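Local coordinates for aminoglycoside N(6')-acetyltransferase type 1 (Salmonella choleraesuis, PDB 2VBQ), which transfers an acetyl group from acetyl-CoA to the 6'-amino group of aminoglycoside antibiotics, thereby conferring drug resistance, at residues Gly36-Leu41 with Leu51-Glu56; Ala64-Met69 with Ile117-Arg122; Ala60-Ser65 with Ile82-Val87; Met21-Met26 with Ala113-Ala118. One frame throughout, in Å; residues are numbered along the deposited sequence.

Interaction 1: residues Gly36-Leu41 with Leu51-Glu56; sequences GLRKQL and LADGEE
R38, on helix 31-41, reaches across to D53 on helix 47-59, and these two side chains make the whole contact. The backbones stand well apart, R38 CA and G54 CA being 10.3 Å from each other. Arginine suits the place because it is long and carries several N-H donors; with CG anti to the backbone N (chi1 -151°) and the chain extended from CG to NE, the guanidinium reaches the neighbouring helix. D53 is short and turns its CG to the side of its own backbone N. A single carboxylate oxygen takes both hydrogen bonds: R38 NH1 gives one of 3.0 Å to D53 OD2, with an N-H...O angle of 157°, using the anti lone pair of that oxygen. R38 NH2 adds a weak, more bent bond to D53 OD2 at 3.4 Å. The oxygen thus sits at the edge of the guanidinium, close to its plane, while the two planar groups stand 86° apart. R38 has a stronger partner in D79, which pairs with NE, and NH1 also bonds H50 ND1. R38 and L41 touch the bound bisubstrate analogue, and D53 packs on the substrate-binding H45. D53, D79 and H50 between them engage NH1, NH2 and NE and so fix the guanidinium's rotation beside the ligand pocket; its charge, shared between two carboxylates, is probably well balanced.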
loop_
_atom_site.group_PDB
_atom_site.type_symbol
_atom_site.label_atom_id
_atom_site.label_comp_id
_atom_site.label_asym_id
_atom_site.label_seq_id
_atom_site.Cartn_x
_atom_site.Cartn_y
_atom_site.Cartn_z
ATOM N N GLY A 36 11.590 19.615 11.602
ATOM C CA GLY A 36 11.763 20.891 10.873
ATOM C C GLY A 36 11.618 20.746 9.361
ATOM O O GLY A 36 11.025 21.609 8.688
ATOM N N LEU A 37 12.150 19.650 8.822
ATOM C CA LEU A 37 12.054 19.343 7.401
ATOM C C LEU A 37 10.698 18.769 6.993
ATOM O O LEU A 37 10.137 19.128 5.955
ATOM C CB LEU A 37 13.170 18.357 7.023
ATOM C CG LEU A 37 14.546 18.973 6.874
ATOM C CD1 LEU A 37 15.629 17.885 6.969
ATOM C CD2 LEU A 37 14.643 19.816 5.552
ATOM N N ARG A 38 10.175 17.868 7.822
ATOM C CA ARG A 38 8.901 17.206 7.539
ATOM C C ARG A 38 7.741 18.195 7.376
ATOM O O ARG A 38 6.840 18.003 6.549
ATOM C CB ARG A 38 8.603 16.184 8.639
ATOM C CG ARG A 38 7.770 15.002 8.167
ATOM C CD ARG A 38 7.826 13.996 9.251
ATOM N NE ARG A 38 7.189 12.717 8.975
ATOM C CZ ARG A 38 6.030 12.326 9.496
ATOM N NH1 ARG A 38 5.341 13.142 10.290
ATOM N NH2 ARG A 38 5.560 11.114 9.217
ATOM N N LYS A 39 7.778 19.273 8.156
ATOM C CA LYS A 39 6.738 20.289 8.084
ATOM C C LYS A 39 6.816 21.076 6.780
ATOM O O LYS A 39 5.840 21.743 6.385
ATOM C CB LYS A 39 6.818 21.212 9.308
ATOM C CG LYS A 39 6.387 20.497 10.574
ATOM C CD LYS A 39 6.977 21.096 11.852
ATOM C CE LYS A 39 5.954 21.018 12.962
ATOM N NZ LYS A 39 6.503 20.377 14.201
ATOM N N GLN A 40 7.968 21.013 6.111
ATOM C CA GLN A 40 8.099 21.642 4.808
ATOM C C GLN A 40 7.669 20.716 3.668
ATOM O O GLN A 40 7.167 21.185 2.647
ATOM C CB GLN A 40 9.509 22.164 4.574
ATOM C CG GLN A 40 9.959 23.194 5.598
ATOM C CD GLN A 40 11.430 23.567 5.442
ATOM O OE1 GLN A 40 11.813 24.219 4.454
ATOM N NE2 GLN A 40 12.264 23.149 6.422
ATOM N N LEU A 41 7.853 19.407 3.828
ATOM C CA LEU A 41 7.337 18.485 2.828
ATOM C C LEU A 41 5.796 18.484 2.866
ATOM O O LEU A 41 5.132 18.540 1.814
ATOM C CB LEU A 41 7.879 17.058 3.005
ATOM C CG LEU A 41 7.289 15.986 2.071
ATOM C CD1 LEU A 41 7.523 16.321 0.579
ATOM C CD2 LEU A 41 7.834 14.609 2.413
ATOM N N LEU A 51 4.702 15.084 16.067
ATOM C CA LEU A 51 5.241 14.685 17.371
ATOM C C LEU A 51 5.028 13.198 17.677
ATOM O O LEU A 51 5.968 12.488 18.069
ATOM C CB LEU A 51 4.643 15.552 18.488
ATOM C CG LEU A 51 5.048 15.220 19.928
ATOM C CD1 LEU A 51 6.436 15.769 20.256
ATOM C CD2 LEU A 51 3.993 15.742 20.923
ATOM N N ALA A 52 3.789 12.743 17.506
ATOM C CA ALA A 52 3.438 11.352 17.757
ATOM C C ALA A 52 4.154 10.437 16.751
ATOM O O ALA A 52 4.636 9.368 17.125
ATOM C CB ALA A 52 1.931 11.160 17.694
ATOM N N ASP A 53 4.224 10.879 15.492
ATOM C CA ASP A 53 4.949 10.161 14.433
ATOM C C ASP A 53 6.423 9.970 14.761
ATOM O O ASP A 53 6.962 8.881 14.583
ATOM C CB ASP A 53 4.794 10.869 13.089
ATOM C CG ASP A 53 3.366 10.846 12.576
ATOM O OD1 ASP A 53 2.512 10.166 13.192
ATOM O OD2 ASP A 53 3.095 11.519 11.557
ATOM N N GLY A 54 7.060 11.034 15.243
ATOM C CA GLY A 54 8.446 10.978 15.679
ATOM C C GLY A 54 8.684 9.876 16.686
ATOM O O GLY A 54 9.544 9.005 16.474
ATOM N N GLU A 55 7.912 9.922 17.779
ATOM C CA GLU A 55 8.058 8.974 18.889
ATOM C C GLU A 55 7.819 7.526 18.450
ATOM O O GLU A 55 8.572 6.635 18.830
ATOM C CB GLU A 55 7.133 9.330 20.068
ATOM C CG GLU A 55 7.402 10.687 20.717
ATOM C CD GLU A 55 8.876 10.934 21.061
ATOM O OE1 GLU A 55 9.568 10.005 21.563
ATOM O OE2 GLU A 55 9.338 12.080 20.840
ATOM N N GLU A 56 6.778 7.313 17.648
ATOM C CA GLU A 56 6.483 5.998 17.100
ATOM C C GLU A 56 7.675 5.449 16.322
ATOM O O GLU A 56 8.116 4.330 16.591
ATOM C CB GLU A 56 5.257 6.048 16.198
ATOM C CG GLU A 56 4.684 4.672 15.865
ATOM C CD GLU A 56 3.688 4.715 14.719
ATOM O OE1 GLU A 56 3.500 5.802 14.136
ATOM O OE2 GLU A 56 3.094 3.664 14.397
#

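Interaction 2: residues Ala64-Met69 with Ile117-Arg122; sequences ASFIAM and IAAVQR
Between residues 64-69 and 117-122, F66 alone of the strand touches the helix, at A119 and V120. Along the strand, A64 comes first, its backbone bonded to A80 of the neighbouring strand 73-83. S65 follows with its side chain directed off the other side of the sheet, where OG bonds D79. Then F66 points at the helix. Its CG lies anti to the carbonyl carbon (chi1 -60°), and chi2 of 87° turns one ring face onto the helix backbone, over A119 O and V120 N. One side of the ring, at CD2, meets A119 CB at 3.9 Å; the other, at CD1, meets V120 CG2 at 4.0 Å. The far end of the ring also approaches the main chain, with F66 CZ 4.0 Å from A119 O. A119 suits its place by being small: a lone methyl lets F66 CA and A119 CA come within 7.3 Å. V120 is branched, and the methyl beside its backbone N, CG2, borders the ring while the residue also packs on A80, V96 and L98. I67 next returns to the opposite sheet face, bonded through its backbone to R24, and A68 and M69 carry the strand onward beyond the helix contact. No hydrogen bond joins the two segments; the contact rests on van der Waals packing of the ring on two methyl groups and on the A119-V120 peptide.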
loop_
_atom_site.group_PDB
_atom_site.type_symbol
_atom_site.label_atom_id
_atom_site.label_comp_id
_atom_site.label_asym_id
_atom_site.label_seq_id
_atom_site.Cartn_x
_atom_site.Cartn_y
_atom_site.Cartn_z
ATOM N N ALA A 64 11.637 3.475 9.843
ATOM C CA ALA A 64 12.903 4.183 10.020
ATOM C C ALA A 64 12.909 5.408 9.128
ATOM O O ALA A 64 12.340 5.397 8.030
ATOM C CB ALA A 64 14.143 3.286 9.686
ATOM N N SER A 65 13.524 6.474 9.633
ATOM C CA SER A 65 13.697 7.711 8.889
ATOM C C SER A 65 15.170 8.057 8.857
ATOM O O SER A 65 15.928 7.611 9.704
ATOM C CB SER A 65 12.880 8.853 9.518
ATOM O OG SER A 65 11.505 8.546 9.357
ATOM N N PHE A 66 15.558 8.825 7.839
ATOM C CA PHE A 66 16.956 9.083 7.517
ATOM C C PHE A 66 17.099 10.588 7.227
ATOM O O PHE A 66 16.273 11.148 6.488
ATOM C CB PHE A 66 17.390 8.228 6.314
ATOM C CG PHE A 66 17.254 6.725 6.579
ATOM C CD1 PHE A 66 16.046 6.068 6.343
ATOM C CD2 PHE A 66 18.312 6.019 7.156
ATOM C CE1 PHE A 66 15.894 4.679 6.647
ATOM C CE2 PHE A 66 18.174 4.642 7.474
ATOM C CZ PHE A 66 16.960 3.983 7.224
ATOM N N ILE A 67 18.145 11.196 7.795
ATOM C CA ILE A 67 18.395 12.639 7.707
ATOM C C ILE A 67 19.725 12.912 7.011
ATOM O O ILE A 67 20.765 12.438 7.461
ATOM C CB ILE A 67 18.491 13.281 9.139
ATOM C CG1 ILE A 67 17.408 12.725 10.098
ATOM C CG2 ILE A 67 18.555 14.812 9.061
ATOM C CD1 ILE A 67 15.984 13.046 9.746
ATOM N N ALA A 68 19.695 13.693 5.941
ATOM C CA ALA A 68 20.918 14.102 5.257
ATOM C C ALA A 68 21.519 15.294 5.988
ATOM O O ALA A 68 20.843 16.326 6.171
ATOM C CB ALA A 68 20.624 14.435 3.825
ATOM N N MET A 69 22.769 15.141 6.432
ATOM C CA MET A 69 23.468 16.166 7.216
ATOM C C MET A 69 24.702 16.633 6.452
ATOM O O MET A 69 25.416 15.799 5.902
ATOM C CB MET A 69 23.932 15.590 8.561
ATOM C CG MET A 69 22.845 15.059 9.504
ATOM S SD MET A 69 21.724 16.320 10.133
ATOM C CE MET A 69 22.885 17.449 10.946
ATOM N N ILE A 117 17.893 7.538 -0.559
ATOM C CA ILE A 117 17.253 6.315 -1.053
ATOM C C ILE A 117 18.188 5.080 -0.929
ATOM O O ILE A 117 17.734 3.975 -0.610
ATOM C CB ILE A 117 16.693 6.545 -2.508
ATOM C CG1 ILE A 117 15.444 7.436 -2.420
ATOM C CG2 ILE A 117 16.347 5.216 -3.241
ATOM C CD1 ILE A 117 14.996 8.039 -3.744
ATOM N N ALA A 118 19.484 5.292 -1.151
ATOM C CA ALA A 118 20.495 4.258 -0.907
ATOM C C ALA A 118 20.481 3.758 0.544
ATOM O O ALA A 118 20.618 2.543 0.792
ATOM C CB ALA A 118 21.866 4.753 -1.301
ATOM N N ALA A 119 20.306 4.685 1.495
ATOM C CA ALA A 119 20.179 4.352 2.914
ATOM C C ALA A 119 18.890 3.562 3.207
ATOM O O ALA A 119 18.930 2.587 3.976
ATOM C CB ALA A 119 20.237 5.626 3.787
ATOM N N VAL A 120 17.758 4.001 2.642
ATOM C CA VAL A 120 16.479 3.250 2.757
ATOM C C VAL A 120 16.646 1.815 2.224
ATOM O O VAL A 120 16.223 0.854 2.875
ATOM C CB VAL A 120 15.306 3.946 1.976
ATOM C CG1 VAL A 120 14.078 2.993 1.832
ATOM C CG2 VAL A 120 14.911 5.278 2.623
ATOM N N GLN A 121 17.209 1.696 1.019
ATOM C CA GLN A 121 17.519 0.385 0.406
ATOM C C GLN A 121 18.379 -0.520 1.284
ATOM O O GLN A 121 18.060 -1.714 1.460
ATOM C CB GLN A 121 18.171 0.551 -0.979
ATOM C CG GLN A 121 18.284 -0.785 -1.748
ATOM C CD GLN A 121 18.890 -0.630 -3.126
ATOM O OE1 GLN A 121 18.617 0.334 -3.839
ATOM N NE2 GLN A 121 19.724 -1.587 -3.509
ATOM N N ARG A 122 19.460 0.044 1.822
ATOM C CA ARG A 122 20.385 -0.638 2.745
ATOM C C ARG A 122 19.615 -1.162 3.977
ATOM O O ARG A 122 19.696 -2.340 4.334
ATOM C CB ARG A 122 21.502 0.346 3.154
ATOM C CG ARG A 122 22.666 -0.201 4.016
ATOM C CD ARG A 122 23.652 0.939 4.407
ATOM N NE ARG A 122 23.966 1.750 3.217
ATOM C CZ ARG A 122 23.901 3.084 3.103
ATOM N NH1 ARG A 122 23.575 3.864 4.138
ATOM N NH2 ARG A 122 24.183 3.642 1.928
#

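Interaction 3: residues Ala60-Ser65 with Ile82-Val87; sequences ADHLAS and IRHDYV
H62 O accepts a hydrogen bond from I82 N at 2.8 Å, the N-H...O angle being 162°, while H62 CA and I82 CA lie 4.8 Å apart. This is the open end of the antiparallel beta hairpin of strands 63-70 and 73-83, where one strand begins as the other ends. H62 still has a turn-like backbone, with psi of 9°. Held with CG beside the backbone N, its imidazole puts CD2 3.6 Å from I82 CB and brings I82 O to its edge, close to the ring plane. Isoleucine suits two apolar surroundings: CB and CG2 meet the H62 ring, and the rest is buried against V96 and W123. Histidine suits this partly exposed place because its two ring nitrogens, at different edges, can each take a polar partner, D61 and H84, while CD2 packs on I82. H62 NE2 meets H84 NE2 in a weak hydrogen bond of 3.3 Å; the two rings approach rim to rim, with planes 43° apart. Beyond H84 the chain enters the dimer interface, the D85 carboxylate accepting from backbone N atoms of H84 and D85 of the second subunit; Y86 OH bonds a bisubstrate analogue, probably the one held mainly by that subunit. H62 ND1 donates to D61 OD1 at 2.8 Å, the carboxylate oxygen lying in the ring plane but being met from above its own.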
loop_
_atom_site.group_PDB
_atom_site.type_symbol
_atom_site.label_atom_id
_atom_site.label_comp_id
_atom_site.label_asym_id
_atom_site.label_seq_id
_atom_site.Cartn_x
_atom_site.Cartn_y
_atom_site.Cartn_z
ATOM N N ALA A 60 9.812 1.869 16.668
ATOM C CA ALA A 60 9.484 0.876 15.646
ATOM C C ALA A 60 10.634 -0.036 15.227
ATOM O O ALA A 60 11.821 0.335 15.253
ATOM C CB ALA A 60 8.947 1.593 14.411
ATOM N N ASP A 61 10.267 -1.238 14.806
ATOM C CA ASP A 61 11.160 -2.014 13.992
ATOM C C ASP A 61 10.714 -2.080 12.532
ATOM O O ASP A 61 11.463 -2.607 11.720
ATOM C CB ASP A 61 11.363 -3.428 14.559
ATOM C CG ASP A 61 10.053 -4.123 14.888
ATOM O OD1 ASP A 61 8.964 -3.701 14.414
ATOM O OD2 ASP A 61 10.128 -5.123 15.649
ATOM N N HIS A 62 9.518 -1.573 12.198
ATOM C CA HIS A 62 9.080 -1.503 10.787
ATOM C C HIS A 62 9.009 -0.075 10.202
ATOM O O HIS A 62 8.437 0.121 9.126
ATOM C CB HIS A 62 7.743 -2.261 10.545
ATOM C CG HIS A 62 7.888 -3.753 10.626
ATOM N ND1 HIS A 62 8.235 -4.390 11.798
ATOM C CD2 HIS A 62 7.801 -4.727 9.683
ATOM C CE1 HIS A 62 8.325 -5.691 11.587
ATOM N NE2 HIS A 62 8.078 -5.921 10.310
ATOM N N LEU A 63 9.533 0.890 10.964
ATOM C CA LEU A 63 9.650 2.282 10.535
ATOM C C LEU A 63 11.065 2.729 10.793
ATOM O O LEU A 63 11.624 2.393 11.825
ATOM C CB LEU A 63 8.667 3.193 11.301
ATOM C CG LEU A 63 7.180 2.970 11.064
ATOM C CD1 LEU A 63 6.329 3.846 12.004
ATOM C CD2 LEU A 63 6.874 3.239 9.594
ATOM N N ALA A 64 11.637 3.475 9.843
ATOM C CA ALA A 64 12.903 4.183 10.020
ATOM C C ALA A 64 12.909 5.408 9.128
ATOM O O ALA A 64 12.340 5.397 8.030
ATOM C CB ALA A 64 14.143 3.286 9.686
ATOM N N SER A 65 13.524 6.474 9.633
ATOM C CA SER A 65 13.697 7.711 8.889
ATOM C C SER A 65 15.170 8.057 8.857
ATOM O O SER A 65 15.928 7.611 9.704
ATOM C CB SER A 65 12.880 8.853 9.518
ATOM O OG SER A 65 11.505 8.546 9.357
ATOM N N ILE A 82 8.824 -0.911 6.499
ATOM C CA ILE A 82 8.786 -2.286 6.012
ATOM C C ILE A 82 7.314 -2.693 6.026
ATOM O O ILE A 82 6.682 -2.811 7.101
ATOM C CB ILE A 82 9.556 -3.244 6.926
ATOM C CG1 ILE A 82 10.995 -2.743 7.169
ATOM C CG2 ILE A 82 9.477 -4.705 6.333
ATOM C CD1 ILE A 82 11.861 -2.633 5.936
ATOM N N ARG A 83 6.775 -2.903 4.839
ATOM C CA ARG A 83 5.359 -3.150 4.689
ATOM C C ARG A 83 5.111 -4.644 4.496
ATOM O O ARG A 83 5.729 -5.263 3.641
ATOM C CB ARG A 83 4.780 -2.381 3.487
ATOM C CG ARG A 83 4.614 -0.876 3.711
ATOM C CD ARG A 83 3.672 -0.359 2.634
ATOM N NE ARG A 83 3.544 1.093 2.532
ATOM C CZ ARG A 83 2.844 1.704 1.567
ATOM N NH1 ARG A 83 2.210 0.985 0.642
ATOM N NH2 ARG A 83 2.769 3.027 1.519
ATOM N N HIS A 84 4.224 -5.201 5.321
ATOM C CA HIS A 84 3.681 -6.561 5.103
ATOM C C HIS A 84 2.365 -6.567 4.300
ATOM O O HIS A 84 1.985 -7.609 3.764
ATOM C CB HIS A 84 3.472 -7.295 6.425
ATOM C CG HIS A 84 4.742 -7.767 7.071
ATOM N ND1 HIS A 84 5.341 -8.976 6.761
ATOM C CD2 HIS A 84 5.512 -7.201 8.034
ATOM C CE1 HIS A 84 6.429 -9.125 7.496
ATOM N NE2 HIS A 84 6.561 -8.059 8.273
ATOM N N ASP A 85 1.662 -5.430 4.240
ATOM C CA ASP A 85 0.437 -5.343 3.420
ATOM C C ASP A 85 0.851 -5.573 1.953
ATOM O O ASP A 85 2.011 -5.328 1.582
ATOM C CB ASP A 85 -0.221 -3.962 3.481
ATOM C CG ASP A 85 -0.747 -3.576 4.863
ATOM O OD1 ASP A 85 -0.849 -4.402 5.789
ATOM O OD2 ASP A 85 -1.070 -2.383 5.020
ATOM N N TYR A 86 -0.082 -6.058 1.138
ATOM C CA TYR A 86 0.149 -6.096 -0.305
ATOM C C TYR A 86 0.635 -4.722 -0.759
ATOM O O TYR A 86 0.006 -3.694 -0.429
ATOM C CB TYR A 86 -1.141 -6.448 -1.070
ATOM C CG TYR A 86 -0.961 -6.225 -2.550
ATOM C CD1 TYR A 86 -0.210 -7.130 -3.321
ATOM C CD2 TYR A 86 -1.474 -5.089 -3.174
ATOM C CE1 TYR A 86 -0.002 -6.919 -4.680
ATOM C CE2 TYR A 86 -1.263 -4.872 -4.548
ATOM C CZ TYR A 86 -0.533 -5.792 -5.276
ATOM O OH TYR A 86 -0.326 -5.575 -6.625
ATOM N N VAL A 87 1.745 -4.693 -1.502
ATOM C CA VAL A 87 2.200 -3.469 -2.158
ATOM C C VAL A 87 1.989 -3.573 -3.691
ATOM O O VAL A 87 2.473 -4.515 -4.339
ATOM C CB VAL A 87 3.694 -3.137 -1.852
ATOM C CG1 VAL A 87 4.086 -1.793 -2.490
ATOM C CG2 VAL A 87 3.959 -3.108 -0.321
#

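Interaction 4: residues Met21-Met26 with Ala113-Ala118; sequences MDIRQM and AKQLIA. With NI (nickel (II) ion), chain D.
Strand 21-25, at the edge of the sheet within this chain, packs against the acetyl-CoA-binding helix 112-126 through M21 and I23 on one side and Q115 and L116 on the other. The short axes pass 8.9 Å apart at 35°. I23, beta-branched and at home in a strand, does the apolar work: its CG2 touches L116 CD2 at 4.0 Å, while CG1 lies over the helix backbone, 3.8 Å from Q115 O. M21 is extended until chi3, where a torsion of 73° folds the chain and swings CE against the end of Q115, an approach close enough that its fine detail is doubtful. This helix belongs to the GNAT fold, in which its N-terminal turn cradles the CoA pyrophosphate; here the backbone N atoms of A113 and K114 bond the bisubstrate analogue. Q115, flexible and polar, suits the partly exposed border of the contact: a water donates to M21 O at 2.7 Å and weakly accepts from Q115 NE2. The CB of D22 points away from the helix, and D22 OD1 binds nickel at 2.0 Å together with H20. R24 NH2 lies 3.4 Å from D22 OD2, a pairing of charges alone.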
loop_
_atom_site.group_PDB
_atom_site.type_symbol
_atom_site.label_atom_id
_atom_site.label_comp_id
_atom_site.label_asym_id
_atom_site.label_seq_id
_atom_site.Cartn_x
_atom_site.Cartn_y
_atom_site.Cartn_z
ATOM N N MET A 21 28.793 14.907 3.156
ATOM C CA MET A 21 27.412 14.638 3.587
ATOM C C MET A 21 27.266 13.269 4.281
ATOM O O MET A 21 27.850 12.292 3.846
ATOM C CB MET A 21 26.461 14.729 2.389
ATOM C CG MET A 21 25.008 14.332 2.737
ATOM S SD MET A 21 23.887 14.664 1.385
ATOM C CE MET A 21 24.319 13.391 0.212
ATOM N N ASP A 22 26.502 13.214 5.373
ATOM C CA ASP A 22 26.161 11.957 6.002
ATOM C C ASP A 22 24.654 11.715 6.004
ATOM O O ASP A 22 23.892 12.641 6.223
ATOM C CB ASP A 22 26.676 11.943 7.436
ATOM C CG ASP A 22 28.151 11.725 7.495
ATOM O OD1 ASP A 22 28.542 10.568 7.213
ATOM O OD2 ASP A 22 28.909 12.691 7.783
ATOM N N ILE A 23 24.241 10.474 5.763
ATOM C CA ILE A 23 22.868 10.059 5.996
ATOM C C ILE A 23 22.787 9.362 7.359
ATOM O O ILE A 23 23.363 8.297 7.573
ATOM C CB ILE A 23 22.325 9.129 4.880
ATOM C CG1 ILE A 23 22.631 9.701 3.479
ATOM C CG2 ILE A 23 20.820 8.811 5.109
ATOM C CD1 ILE A 23 21.995 11.073 3.194
ATOM N N ARG A 24 22.070 9.982 8.285
ATOM C CA ARG A 24 21.954 9.444 9.629
ATOM C C ARG A 24 20.521 8.859 9.804
ATOM O O ARG A 24 19.531 9.525 9.509
ATOM C CB ARG A 24 22.269 10.542 10.666
ATOM C CG ARG A 24 23.623 11.297 10.435
ATOM C CD ARG A 24 24.847 10.455 10.898
ATOM N NE ARG A 24 26.173 11.117 10.848
ATOM C CZ ARG A 24 26.411 12.426 10.994
ATOM N NH1 ARG A 24 25.423 13.296 11.205
ATOM N NH2 ARG A 24 27.657 12.873 10.928
ATOM N N GLN A 25 20.421 7.595 10.234
ATOM C CA GLN A 25 19.141 7.082 10.684
ATOM C C GLN A 25 18.732 7.907 11.882
ATOM O O GLN A 25 19.548 8.187 12.777
ATOM C CB GLN A 25 19.193 5.587 11.049
ATOM C CG GLN A 25 17.781 4.970 11.283
ATOM C CD GLN A 25 17.843 3.474 11.474
ATOM O OE1 GLN A 25 18.746 2.828 10.968
ATOM N NE2 GLN A 25 16.887 2.922 12.199
ATOM N N MET A 26 17.478 8.325 11.883
ATOM C CA MET A 26 16.999 9.237 12.896
ATOM C C MET A 26 16.872 8.587 14.259
ATOM O O MET A 26 16.237 7.535 14.416
ATOM C CB MET A 26 15.645 9.800 12.529
ATOM C CG MET A 26 15.076 10.595 13.689
ATOM S SD MET A 26 13.521 11.276 13.279
ATOM C CE MET A 26 12.370 9.877 13.494
ATOM N N ALA A 113 18.889 13.122 -2.525
ATOM C CA ALA A 113 17.868 12.057 -2.572
ATOM C C ALA A 113 18.483 10.685 -2.934
ATOM O O ALA A 113 18.145 9.664 -2.350
ATOM C CB ALA A 113 16.780 12.428 -3.567
ATOM N N LYS A 114 19.381 10.667 -3.910
ATOM C CA LYS A 114 20.082 9.426 -4.260
ATOM C C LYS A 114 20.660 8.724 -3.009
ATOM O O LYS A 114 20.426 7.537 -2.773
ATOM C CB LYS A 114 21.197 9.752 -5.249
ATOM C CG LYS A 114 22.011 8.576 -5.742
ATOM C CD LYS A 114 22.977 9.075 -6.783
ATOM C CE LYS A 114 24.199 8.205 -6.843
ATOM N NZ LYS A 114 23.903 6.971 -7.615
ATOM N N GLN A 115 21.402 9.474 -2.208
ATOM C CA GLN A 115 22.005 8.925 -1.008
ATOM C C GLN A 115 20.981 8.573 0.064
ATOM O O GLN A 115 21.103 7.531 0.692
ATOM C CB GLN A 115 23.086 9.833 -0.484
ATOM C CG GLN A 115 24.303 9.818 -1.415
ATOM C CD GLN A 115 25.472 10.546 -0.824
ATOM O OE1 GLN A 115 26.065 11.401 -1.488
ATOM N NE2 GLN A 115 25.821 10.222 0.436
ATOM N N LEU A 116 19.946 9.403 0.223
ATOM C CA LEU A 116 18.832 9.063 1.113
ATOM C C LEU A 116 18.188 7.710 0.727
ATOM O O LEU A 116 17.983 6.846 1.575
ATOM C CB LEU A 116 17.768 10.171 1.102
ATOM C CG LEU A 116 18.091 11.402 1.954
ATOM C CD1 LEU A 116 17.173 12.602 1.563
ATOM C CD2 LEU A 116 17.956 11.039 3.472
ATOM N N ILE A 117 17.893 7.538 -0.559
ATOM C CA ILE A 117 17.253 6.315 -1.053
ATOM C C ILE A 117 18.188 5.080 -0.929
ATOM O O ILE A 117 17.734 3.975 -0.610
ATOM C CB ILE A 117 16.693 6.545 -2.508
ATOM C CG1 ILE A 117 15.444 7.436 -2.420
ATOM C CG2 ILE A 117 16.347 5.216 -3.241
ATOM C CD1 ILE A 117 14.996 8.039 -3.744
ATOM N N ALA A 118 19.484 5.292 -1.151
ATOM C CA ALA A 118 20.495 4.258 -0.907
ATOM C C ALA A 118 20.481 3.758 0.544
ATOM O O ALA A 118 20.618 2.543 0.792
ATOM C CB ALA A 118 21.866 4.753 -1.301
HETATM NI NI NI D . 30.492 10.522 6.656
HETATM O O HOH W 1 27.668 9.759 3.058
#

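How the interactions relate
Interaction 2 is the buried one, apolar in its side chains and without hydrogen bonds; interactions 1, 3 and 4 are only partly buried and bring in polar atoms. Interactions 2 and 4 hold the same helix, 112-126, against neighbouring strands of one sheet; their centres are about 4 Å apart, and A119 CB also packs on I23 CG2 at 3.5 Å. Interaction 4 is less buried: a water bridges its edge, while nickel sits on D22, turned away from the helix. Interaction 3 shares A64 and S65 with interaction 2 but sits at the strand ends, where polar histidine rings meet near solvent, in contrast to the buried phenylalanine. Interaction 1 joins two helices on the other side of the sheet by charge.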